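Local atomic coordinates of alanine racemase (Enterococcus faecalis, PDB entry 3E5P), a protein that belongs to the alanine racemase family and holds pyridoxal-5'-phosphate at one end of a TIM-type barrel domain. Residues A37-N42 against V225-L230; H203-A208 against N219-G224; H46-S51 against A71-E76. The protein carries 1 engineered substitution. All blocks are in the same frame, centred on the assembly; numbering follows the deposited sequence.

Interaction 1 (A37-N42 against V225-L230); sequences AVVKAN and VAMYGL. With PLP (pyridoxal-5'-phosphate), chain J.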
loop_
_atom_site.group_PDB
_atom_site.type_symbol
_atom_site.label_atom_id
_atom_site.label_comp_id
_atom_site.label_asym_id
_atom_site.label_seq_id
_atom_site.Cartn_x
_atom_site.Cartn_y
_atom_site.Cartn_z
ATOM N N ALA C 37 -19.783 -13.720 -0.787
ATOM C CA ALA C 37 -18.339 -13.557 -0.713
ATOM C C ALA C 37 -18.002 -12.073 -0.687
ATOM O O ALA C 37 -18.322 -11.345 -1.632
ATOM C CB ALA C 37 -17.671 -14.227 -1.908
ATOM N N VAL C 38 -17.382 -11.614 0.396
ATOM C CA VAL C 38 -17.009 -10.206 0.480
ATOM C C VAL C 38 -15.607 -10.081 -0.109
ATOM O O VAL C 38 -14.660 -10.694 0.380
ATOM C CB VAL C 38 -17.049 -9.687 1.940
ATOM C CG1 VAL C 38 -16.425 -10.679 2.860
ATOM C CG2 VAL C 38 -16.317 -8.371 2.051
ATOM N N VAL C 39 -15.399 -9.322 -1.373
ATOM C CA VAL C 39 -14.118 -9.165 -2.038
ATOM C C VAL C 39 -13.658 -7.720 -2.095
ATOM O O VAL C 39 -13.072 -7.282 -3.093
ATOM C CB VAL C 39 -14.175 -9.732 -3.477
ATOM C CG1 VAL C 39 -14.463 -11.226 -3.427
ATOM C CG2 VAL C 39 -15.244 -9.004 -4.295
ATOM N N LYS C 40 -13.920 -6.975 -1.026
ATOM C CA LYS C 40 -13.540 -5.568 -0.961
ATOM C C LYS C 40 -12.023 -5.402 -0.976
ATOM O O LYS C 40 -11.283 -6.356 -0.735
ATOM C CB LYS C 40 -14.130 -4.910 0.288
ATOM C CG LYS C 40 -13.775 -5.616 1.587
ATOM C CD LYS C 40 -14.235 -4.814 2.794
ATOM C CE LYS C 40 -13.943 -5.551 4.091
ATOM N NZ LYS C 40 -14.743 -6.800 4.212
ATOM N N ALA C 41 -11.658 -4.170 -1.066
ATOM C CA ALA C 41 -10.234 -3.873 -1.084
ATOM C C ALA C 41 -9.515 -4.845 -2.010
ATOM O O ALA C 41 -8.537 -5.493 -1.617
ATOM C CB ALA C 41 -9.654 -3.966 0.333
ATOM N N ASN C 42 -10.010 -4.928 -3.242
ATOM C CA ASN C 42 -9.453 -5.797 -4.268
ATOM C C ASN C 42 -9.290 -7.213 -3.736
ATOM O O ASN C 42 -8.215 -7.800 -3.815
ATOM C CB ASN C 42 -8.109 -5.237 -4.755
ATOM C CG ASN C 42 -7.693 -5.803 -6.111
ATOM O OD1 ASN C 42 -8.538 -6.065 -6.974
ATOM N ND2 ASN C 42 -6.390 -5.974 -6.312
ATOM N N VAL C 225 -12.201 -12.833 5.125
ATOM C CA VAL C 225 -10.864 -13.412 5.291
ATOM C C VAL C 225 -10.753 -14.923 5.241
ATOM O O VAL C 225 -9.836 -15.459 4.623
ATOM C CB VAL C 225 -10.212 -12.968 6.609
ATOM C CG1 VAL C 225 -9.632 -11.583 6.452
ATOM C CG2 VAL C 225 -11.234 -13.019 7.740
ATOM N N ALA C 226 -11.679 -15.607 5.899
ATOM C CA ALA C 226 -11.651 -17.054 5.926
ATOM C C ALA C 226 -11.558 -17.650 4.534
ATOM O O ALA C 226 -10.927 -18.692 4.352
ATOM C CB ALA C 226 -12.874 -17.595 6.636
ATOM N N MET C 227 -12.157 -17.003 3.539
ATOM C CA MET C 227 -12.104 -17.595 2.217
ATOM C C MET C 227 -10.752 -17.481 1.528
ATOM O O MET C 227 -10.520 -18.135 0.507
ATOM C CB MET C 227 -13.249 -17.086 1.316
ATOM C CG MET C 227 -13.340 -15.620 1.051
ATOM S SD MET C 227 -14.821 -15.268 0.007
ATOM C CE MET C 227 -14.102 -14.124 -1.214
ATOM N N TYR C 228 -9.850 -16.683 2.092
ATOM C CA TYR C 228 -8.518 -16.544 1.521
ATOM C C TYR C 228 -7.560 -17.420 2.344
ATOM O O TYR C 228 -6.332 -17.323 2.230
ATOM C CB TYR C 228 -8.079 -15.091 1.567
ATOM C CG TYR C 228 -9.061 -14.144 0.934
ATOM C CD1 TYR C 228 -9.155 -14.017 -0.455
ATOM C CD2 TYR C 228 -9.908 -13.372 1.727
ATOM C CE1 TYR C 228 -10.068 -13.142 -1.039
ATOM C CE2 TYR C 228 -10.833 -12.492 1.157
ATOM C CZ TYR C 228 -10.904 -12.381 -0.224
ATOM O OH TYR C 228 -11.791 -11.486 -0.770
ATOM N N GLY C 229 -8.145 -18.268 3.184
ATOM C CA GLY C 229 -7.363 -19.181 4.004
ATOM C C GLY C 229 -6.780 -18.633 5.290
ATOM O O GLY C 229 -5.987 -19.311 5.950
ATOM N N LEU C 230 -7.174 -17.421 5.664
ATOM C CA LEU C 230 -6.648 -16.795 6.871
ATOM C C LEU C 230 -7.549 -16.897 8.088
ATOM O O LEU C 230 -8.741 -16.579 8.031
ATOM C CB LEU C 230 -6.350 -15.323 6.607
ATOM C CG LEU C 230 -5.413 -15.022 5.446
ATOM C CD1 LEU C 230 -5.280 -13.519 5.288
ATOM C CD2 LEU C 230 -4.069 -15.688 5.691
HETATM N N1 PLP J . -19.031 -7.541 7.087
HETATM C C2 PLP J . -18.580 -6.281 7.042
HETATM C C2A PLP J . -19.566 -5.241 7.393
HETATM C C3 PLP J . -17.274 -5.988 6.672
HETATM O O3 PLP J . -16.780 -4.813 7.067
HETATM C C4 PLP J . -16.346 -6.977 6.315
HETATM C C4A PLP J . -15.431 -6.725 5.110
HETATM O O4A PLP J . -14.704 -5.785 4.788
HETATM C C5 PLP J . -16.851 -8.285 6.435
HETATM C C6 PLP J . -18.174 -8.527 6.778
HETATM C C5A PLP J . -16.007 -9.510 6.469
HETATM O O4P PLP J . -15.598 -9.860 7.739
HETATM P P PLP J . -14.350 -10.764 7.804
HETATM O O1P PLP J . -14.787 -12.082 7.531
HETATM O O2P PLP J . -13.793 -10.939 9.105
HETATM O O3P PLP J . -13.375 -10.286 6.846
#
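Ala37 and Met227 are neighbours across this contact, with their CA atoms 8.0 Å apart: the end of strand 34-38 faces a short 3-10 turn, 225-227, that follows strand 220-223. The two backbones do not pair here, so side chains bridge the gap. Met227 does most of the apolar work. With chi1 at 59°, CG is tucked between N and C of its own backbone, and from there the side chain reaches Ala37 and Val39. SD touches Ala37 CB at 3.6 Å. The methyl CE goes further and reaches Val39 CG1 at 3.7 Å, where the two side chains lie aslant. Tyr228 makes the polar link. Its OH gives a hydrogen bond to Val38 O at 3.2 Å, in the carbonyl plane and on a lone pair, with a C=O...donor angle of 132°. The same hydroxyl lies against Val39, whose side chain meets the tyrosine at about a right angle. One face of the Tyr228 ring carries Met227 CG, towards the rim, and the ring also stacks with His46.

Both segments reach pyridoxal-5'-phosphate. Val225 N donates to phosphate O3P at 3.3 Å in a nearly straight bond. Val38 CG2 packs on C4A at 3.6 Å. Lys40 is modelled as linked to the aldehyde end of the cofactor, as expected of the Schiff-base lysine of this family. The atoms there are too close for the details of the link to be trusted.

Asp315 and Ala287 of the second subunit pack on Lys40 and Ala41. Helix 48-58 lies against Ala37 through Ala55 and against Val39 through Ala48 and Ser51, while strand 62-65 pairs with Ala37 through backbone bonds to Gly62 and Cys64.

Interaction 2 (H203-A208 against N219-G224); sequences HVSNSA and NMIRYG. With PLP (pyridoxal-5'-phosphate), chain J.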
loop_
_atom_site.group_PDB
_atom_site.type_symbol
_atom_site.label_atom_id
_atom_site.label_comp_id
_atom_site.label_asym_id
_atom_site.label_seq_id
_atom_site.Cartn_x
_atom_site.Cartn_y
_atom_site.Cartn_z
ATOM N N HIS C 203 -28.823 -10.919 7.647
ATOM C CA HIS C 203 -27.436 -11.303 7.907
ATOM C C HIS C 203 -26.725 -10.620 9.071
ATOM O O HIS C 203 -26.951 -9.443 9.352
ATOM C CB HIS C 203 -26.612 -11.105 6.630
ATOM C CG HIS C 203 -26.908 -9.832 5.898
ATOM N ND1 HIS C 203 -25.935 -8.900 5.603
ATOM C CD2 HIS C 203 -28.053 -9.369 5.335
ATOM C CE1 HIS C 203 -26.467 -7.922 4.887
ATOM N NE2 HIS C 203 -27.751 -8.182 4.709
ATOM N N VAL C 204 -25.847 -11.359 9.739
ATOM C CA VAL C 204 -25.110 -10.793 10.853
ATOM C C VAL C 204 -23.704 -11.368 10.976
ATOM O O VAL C 204 -22.862 -10.810 11.673
ATOM C CB VAL C 204 -25.852 -11.045 12.187
ATOM C CG1 VAL C 204 -27.271 -10.501 12.110
ATOM C CG2 VAL C 204 -25.878 -12.537 12.504
ATOM N N SER C 205 -23.443 -12.471 10.281
ATOM C CA SER C 205 -22.158 -13.146 10.386
ATOM C C SER C 205 -21.042 -12.798 9.417
ATOM O O SER C 205 -21.262 -12.522 8.237
ATOM C CB SER C 205 -22.371 -14.660 10.336
ATOM O OG SER C 205 -23.254 -15.085 11.356
ATOM N N ASN C 206 -19.830 -12.833 9.957
ATOM C CA ASN C 206 -18.606 -12.591 9.207
ATOM C C ASN C 206 -17.831 -13.910 9.361
ATOM O O ASN C 206 -18.390 -14.886 9.880
ATOM C CB ASN C 206 -17.830 -11.411 9.811
ATOM C CG ASN C 206 -17.520 -11.604 11.291
ATOM O OD1 ASN C 206 -16.947 -10.721 11.929
ATOM N ND2 ASN C 206 -17.893 -12.758 11.841
ATOM N N SER C 207 -16.574 -13.953 8.920
ATOM C CA SER C 207 -15.785 -15.181 9.024
ATOM C C SER C 207 -15.824 -15.761 10.436
ATOM O O SER C 207 -16.236 -16.902 10.644
ATOM C CB SER C 207 -14.321 -14.930 8.632
ATOM O OG SER C 207 -14.170 -14.654 7.247
ATOM N N ALA C 208 -15.401 -14.958 11.407
ATOM C CA ALA C 208 -15.365 -15.387 12.799
ATOM C C ALA C 208 -16.710 -15.895 13.327
ATOM O O ALA C 208 -16.771 -16.953 13.952
ATOM C CB ALA C 208 -14.854 -14.250 13.673
ATOM N N ASN C 219 -30.015 -15.820 7.648
ATOM C CA ASN C 219 -30.059 -16.741 6.522
ATOM C C ASN C 219 -29.013 -16.435 5.460
ATOM O O ASN C 219 -29.019 -17.041 4.400
ATOM C CB ASN C 219 -31.451 -16.737 5.886
ATOM C CG ASN C 219 -31.838 -15.381 5.314
ATOM O OD1 ASN C 219 -31.104 -14.398 5.435
ATOM N ND2 ASN C 219 -33.003 -15.327 4.680
ATOM N N MET C 220 -28.107 -15.507 5.749
ATOM C CA MET C 220 -27.055 -15.146 4.799
ATOM C C MET C 220 -25.786 -14.708 5.525
ATOM O O MET C 220 -25.849 -13.863 6.414
ATOM C CB MET C 220 -27.535 -14.009 3.889
ATOM C CG MET C 220 -26.559 -13.636 2.777
ATOM S SD MET C 220 -25.823 -11.996 2.975
ATOM C CE MET C 220 -24.471 -12.408 3.939
ATOM N N ILE C 221 -24.634 -15.264 5.162
ATOM C CA ILE C 221 -23.401 -14.855 5.834
ATOM C C ILE C 221 -22.418 -14.131 4.918
ATOM O O ILE C 221 -22.264 -14.484 3.738
ATOM C CB ILE C 221 -22.685 -16.043 6.486
ATOM C CG1 ILE C 221 -22.010 -16.898 5.417
ATOM C CG2 ILE C 221 -23.691 -16.851 7.310
ATOM C CD1 ILE C 221 -21.009 -17.888 5.974
ATOM N N ARG C 222 -21.784 -13.088 5.458
ATOM C CA ARG C 222 -20.815 -12.303 4.703
ATOM C C ARG C 222 -19.448 -12.890 5.025
ATOM O O ARG C 222 -18.839 -12.554 6.046
ATOM C CB ARG C 222 -20.870 -10.820 5.113
ATOM C CG ARG C 222 -22.269 -10.171 5.050
ATOM C CD ARG C 222 -22.258 -8.706 5.518
ATOM N NE ARG C 222 -21.847 -8.572 6.912
ATOM C CZ ARG C 222 -22.669 -8.670 7.953
ATOM N NH1 ARG C 222 -23.968 -8.896 7.760
ATOM N NH2 ARG C 222 -22.191 -8.554 9.189
ATOM N N TYR C 223 -18.978 -13.767 4.138
ATOM C CA TYR C 223 -17.706 -14.462 4.293
ATOM C C TYR C 223 -16.524 -13.692 3.721
ATOM O O TYR C 223 -16.428 -13.470 2.509
ATOM C CB TYR C 223 -17.788 -15.828 3.618
ATOM C CG TYR C 223 -17.080 -16.934 4.363
ATOM C CD1 TYR C 223 -16.395 -17.931 3.679
ATOM C CD2 TYR C 223 -17.111 -16.996 5.757
ATOM C CE1 TYR C 223 -15.753 -18.953 4.362
ATOM C CE2 TYR C 223 -16.477 -18.021 6.443
ATOM C CZ TYR C 223 -15.799 -18.988 5.739
ATOM O OH TYR C 223 -15.146 -19.991 6.418
ATOM N N GLY C 224 -15.610 -13.309 4.610
ATOM C CA GLY C 224 -14.432 -12.566 4.211
ATOM C C GLY C 224 -13.118 -13.323 4.288
ATOM O O GLY C 224 -12.942 -14.326 3.600
HETATM N N1 PLP J . -19.031 -7.541 7.087
HETATM C C2 PLP J . -18.580 -6.281 7.042
HETATM C C2A PLP J . -19.566 -5.241 7.393
HETATM C C3 PLP J . -17.274 -5.988 6.672
HETATM O O3 PLP J . -16.780 -4.813 7.067
HETATM C C4 PLP J . -16.346 -6.977 6.315
HETATM C C4A PLP J . -15.431 -6.725 5.110
HETATM O O4A PLP J . -14.704 -5.785 4.788
HETATM C C5 PLP J . -16.851 -8.285 6.435
HETATM C C6 PLP J . -18.174 -8.527 6.778
HETATM C C5A PLP J . -16.007 -9.510 6.469
HETATM O O4P PLP J . -15.598 -9.860 7.739
HETATM P P PLP J . -14.350 -10.764 7.804
HETATM O O1P PLP J . -14.787 -12.082 7.531
HETATM O O2P PLP J . -13.793 -10.939 9.105
HETATM O O3P PLP J . -13.375 -10.286 6.846
#
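Ser205 and Arg222 join the two strands of a beta-alpha-beta unit, 201-205 and 220-223, the last two strands of the TIM-type barrel. The strand segments run at 46° to each other. Arg222 N donates to Ser205 O at 2.9 Å, and that oxygen also lies over the centre of one face of the Arg222 guanidinium. A CA-H...O contact follows, from Asn206 CA to Arg222 O at 3.2 Å.

The arginine chain bends at chi3 (-62°), which turns its head between the cofactor and His203. NE gives a hydrogen bond to N1 of pyridoxal-5'-phosphate at 3.0 Å, with N1 at the guanidinium edge. This donor probably disfavours a proton on N1. NH1 donates to His203 ND1 at 2.9 Å, close to the guanidinium plane but tilted 28° from the imidazole plane. NH2 is held by Thr168 O and His169 ND1, so the guanidinium is fixed on several sides. Met220 SD covers one face of the His203 ring, 4.1 Å from its centroid.

At the other end, Asn206 stands at the N-cap position of helix 207-212. Ser207 grips phosphate O1P twice, from N at 2.9 Å and from OG at 2.7 Å. The helix start may help to stabilise the phosphate charge.

Strand 34-38 flanks Met220, Ile221 and Tyr223, while helices 15-28 and 207-212 pack on Ile221 and Tyr223.

Interaction 3 (H46-S51 against A71-E76); sequences HGAVES and AIELRE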
loop_
_atom_site.group_PDB
_atom_site.type_symbol
_atom_site.label_atom_id
_atom_site.label_comp_id
_atom_site.label_asym_id
_atom_site.label_seq_id
_atom_site.Cartn_x
_atom_site.Cartn_y
_atom_site.Cartn_z
ATOM N N HIS C 46 -5.961 -9.768 -2.974
ATOM C CA HIS C 46 -5.730 -10.906 -3.851
ATOM C C HIS C 46 -6.292 -10.654 -5.250
ATOM O O HIS C 46 -5.948 -11.370 -6.194
ATOM C CB HIS C 46 -6.384 -12.173 -3.291
ATOM C CG HIS C 46 -5.894 -12.567 -1.935
ATOM N ND1 HIS C 46 -6.088 -11.783 -0.816
ATOM C CD2 HIS C 46 -5.281 -13.695 -1.503
ATOM C CE1 HIS C 46 -5.622 -12.416 0.248
ATOM N NE2 HIS C 46 -5.129 -13.578 -0.142
ATOM N N GLY C 47 -7.151 -9.644 -5.373
ATOM C CA GLY C 47 -7.771 -9.330 -6.649
ATOM C C GLY C 47 -9.239 -9.714 -6.604
ATOM O O GLY C 47 -9.583 -10.904 -6.578
ATOM N N ALA C 48 -10.108 -8.705 -6.606
ATOM C CA ALA C 48 -11.553 -8.920 -6.524
ATOM C C ALA C 48 -12.144 -9.876 -7.553
ATOM O O ALA C 48 -12.610 -10.959 -7.197
ATOM C CB ALA C 48 -12.269 -7.587 -6.594
ATOM N N VAL C 49 -12.134 -9.476 -8.821
ATOM C CA VAL C 49 -12.689 -10.291 -9.894
ATOM C C VAL C 49 -12.368 -11.773 -9.766
ATOM O O VAL C 49 -13.264 -12.612 -9.773
ATOM C CB VAL C 49 -12.193 -9.817 -11.275
ATOM C CG1 VAL C 49 -12.844 -10.648 -12.372
ATOM C CG2 VAL C 49 -12.529 -8.358 -11.471
ATOM N N GLU C 50 -11.083 -12.090 -9.669
ATOM C CA GLU C 50 -10.654 -13.478 -9.542
ATOM C C GLU C 50 -11.189 -14.102 -8.254
ATOM O O GLU C 50 -11.709 -15.217 -8.274
ATOM C CB GLU C 50 -9.127 -13.561 -9.582
ATOM C CG GLU C 50 -8.451 -12.227 -9.299
ATOM C CD GLU C 50 -8.212 -11.408 -10.556
ATOM O OE1 GLU C 50 -8.114 -10.163 -10.455
ATOM O OE2 GLU C 50 -8.106 -12.014 -11.647
ATOM N N SER C 51 -11.065 -13.389 -7.134
ATOM C CA SER C 51 -11.571 -13.912 -5.863
ATOM C C SER C 51 -13.064 -14.126 -6.008
ATOM O O SER C 51 -13.631 -15.096 -5.494
ATOM C CB SER C 51 -11.335 -12.923 -4.730
ATOM O OG SER C 51 -9.965 -12.660 -4.576
ATOM N N ALA C 71 -18.136 -2.177 -6.620
ATOM C CA ALA C 71 -19.340 -2.908 -6.996
ATOM C C ALA C 71 -19.489 -2.818 -8.514
ATOM O O ALA C 71 -19.937 -3.772 -9.159
ATOM C CB ALA C 71 -20.560 -2.308 -6.307
ATOM N N ILE C 72 -19.099 -1.672 -9.075
ATOM C CA ILE C 72 -19.183 -1.466 -10.512
ATOM C C ILE C 72 -18.140 -2.300 -11.233
ATOM O O ILE C 72 -18.414 -2.870 -12.288
ATOM C CB ILE C 72 -18.984 0.018 -10.888
ATOM C CG1 ILE C 72 -20.185 0.837 -10.415
ATOM C CG2 ILE C 72 -18.832 0.162 -12.393
ATOM C CD1 ILE C 72 -20.057 2.312 -10.685
ATOM N N GLU C 73 -16.937 -2.372 -10.674
ATOM C CA GLU C 73 -15.879 -3.165 -11.299
ATOM C C GLU C 73 -16.364 -4.605 -11.510
ATOM O O GLU C 73 -16.125 -5.198 -12.553
ATOM C CB GLU C 73 -14.625 -3.185 -10.422
ATOM C CG GLU C 73 -13.421 -3.829 -11.091
ATOM C CD GLU C 73 -12.384 -4.326 -10.095
ATOM O OE1 GLU C 73 -11.239 -4.615 -10.512
ATOM O OE2 GLU C 73 -12.718 -4.440 -8.896
ATOM N N LEU C 74 -17.042 -5.165 -10.516
ATOM C CA LEU C 74 -17.540 -6.526 -10.629
ATOM C C LEU C 74 -18.528 -6.638 -11.778
ATOM O O LEU C 74 -18.446 -7.566 -12.579
ATOM C CB LEU C 74 -18.216 -6.964 -9.329
ATOM C CG LEU C 74 -17.329 -7.051 -8.084
ATOM C CD1 LEU C 74 -18.163 -7.519 -6.897
ATOM C CD2 LEU C 74 -16.172 -8.009 -8.335
ATOM N N ARG C 75 -19.471 -5.701 -11.849
ATOM C CA ARG C 75 -20.467 -5.700 -12.917
ATOM C C ARG C 75 -19.707 -5.722 -14.238
ATOM O O ARG C 75 -19.962 -6.572 -15.096
ATOM C CB ARG C 75 -21.352 -4.446 -12.851
ATOM C CG ARG C 75 -22.375 -4.399 -11.705
ATOM C CD ARG C 75 -23.329 -5.588 -11.741
ATOM N NE ARG C 75 -24.423 -5.441 -10.785
ATOM C CZ ARG C 75 -25.003 -6.456 -10.146
ATOM N NH1 ARG C 75 -24.588 -7.698 -10.355
ATOM N NH2 ARG C 75 -26.010 -6.235 -9.308
ATOM N N GLU C 76 -18.758 -4.800 -14.388
ATOM C CA GLU C 76 -17.942 -4.721 -15.598
ATOM C C GLU C 76 -17.215 -6.031 -15.901
ATOM O O GLU C 76 -16.781 -6.256 -17.026
ATOM C CB GLU C 76 -16.908 -3.604 -15.472
ATOM C CG GLU C 76 -17.442 -2.208 -15.734
ATOM C CD GLU C 76 -16.452 -1.119 -15.331
ATOM O OE1 GLU C 76 -15.236 -1.272 -15.603
ATOM O OE2 GLU C 76 -16.894 -0.106 -14.747
#
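The Glu73 carboxylate is the flat group that meets Ala48 and Val49. Val49 CG2 stands above its plane, 4.1 Å from OE1. Ala48 CB lies on the same side of that plane, 3.9 Å from OE2. Glu73 gets there by an extended chain, with CG anti to the backbone N (chi1 -172°). Both are loose contacts of a methyl group with a carboxylate oxygen. Glu50 OE1 is 6.4 Å from Glu73 OE1, so the two acidic groups do not touch.

Leu74 fills the more buried side. Its CD2 is 4.3 Å from Ala48 CB, and the same methyl is the nearest Leu74 atom to Val49 N. Beyond the contact, Leu74 packs on Phe63 and Ile83 of the barrel strands.

The first turn of helix 48-58 is secured at Gly47, its N-cap position. Gly47 O accepts from Ser51 N at 2.9 Å and from Ser51 OG at 2.7 Å. The hydroxyl comes from above the carbonyl plane. Val2 of the second subunit packs on Glu73.

Helices 48-58 and 68-77 come before and after strand 62-65. Such contact between successive helices belongs to the outer layer of a TIM barrel.

From the N terminus, the chain passes through 37-42 and 46-51, and interaction 3 closes first, at 71-76. It ties two outer helices on either side in sequence of strand 62-65. Much later, 203-208 opens interaction 2, which closes after one short helix at 219-224. Interaction 1 closes last, at 225-230, and its long loop encloses the other two, which follow one another without crossing. Strands 34-38 and 220-223 are neighbours, so interactions 1 and 2 meet where the barrel closes: Val38 N lies 3.0 Å from Tyr223 O, probably hydrogen-bonded. Both touch pyridoxal-5'-phosphate. Interaction 3 meets interaction 1 through Asn42 and Ala48.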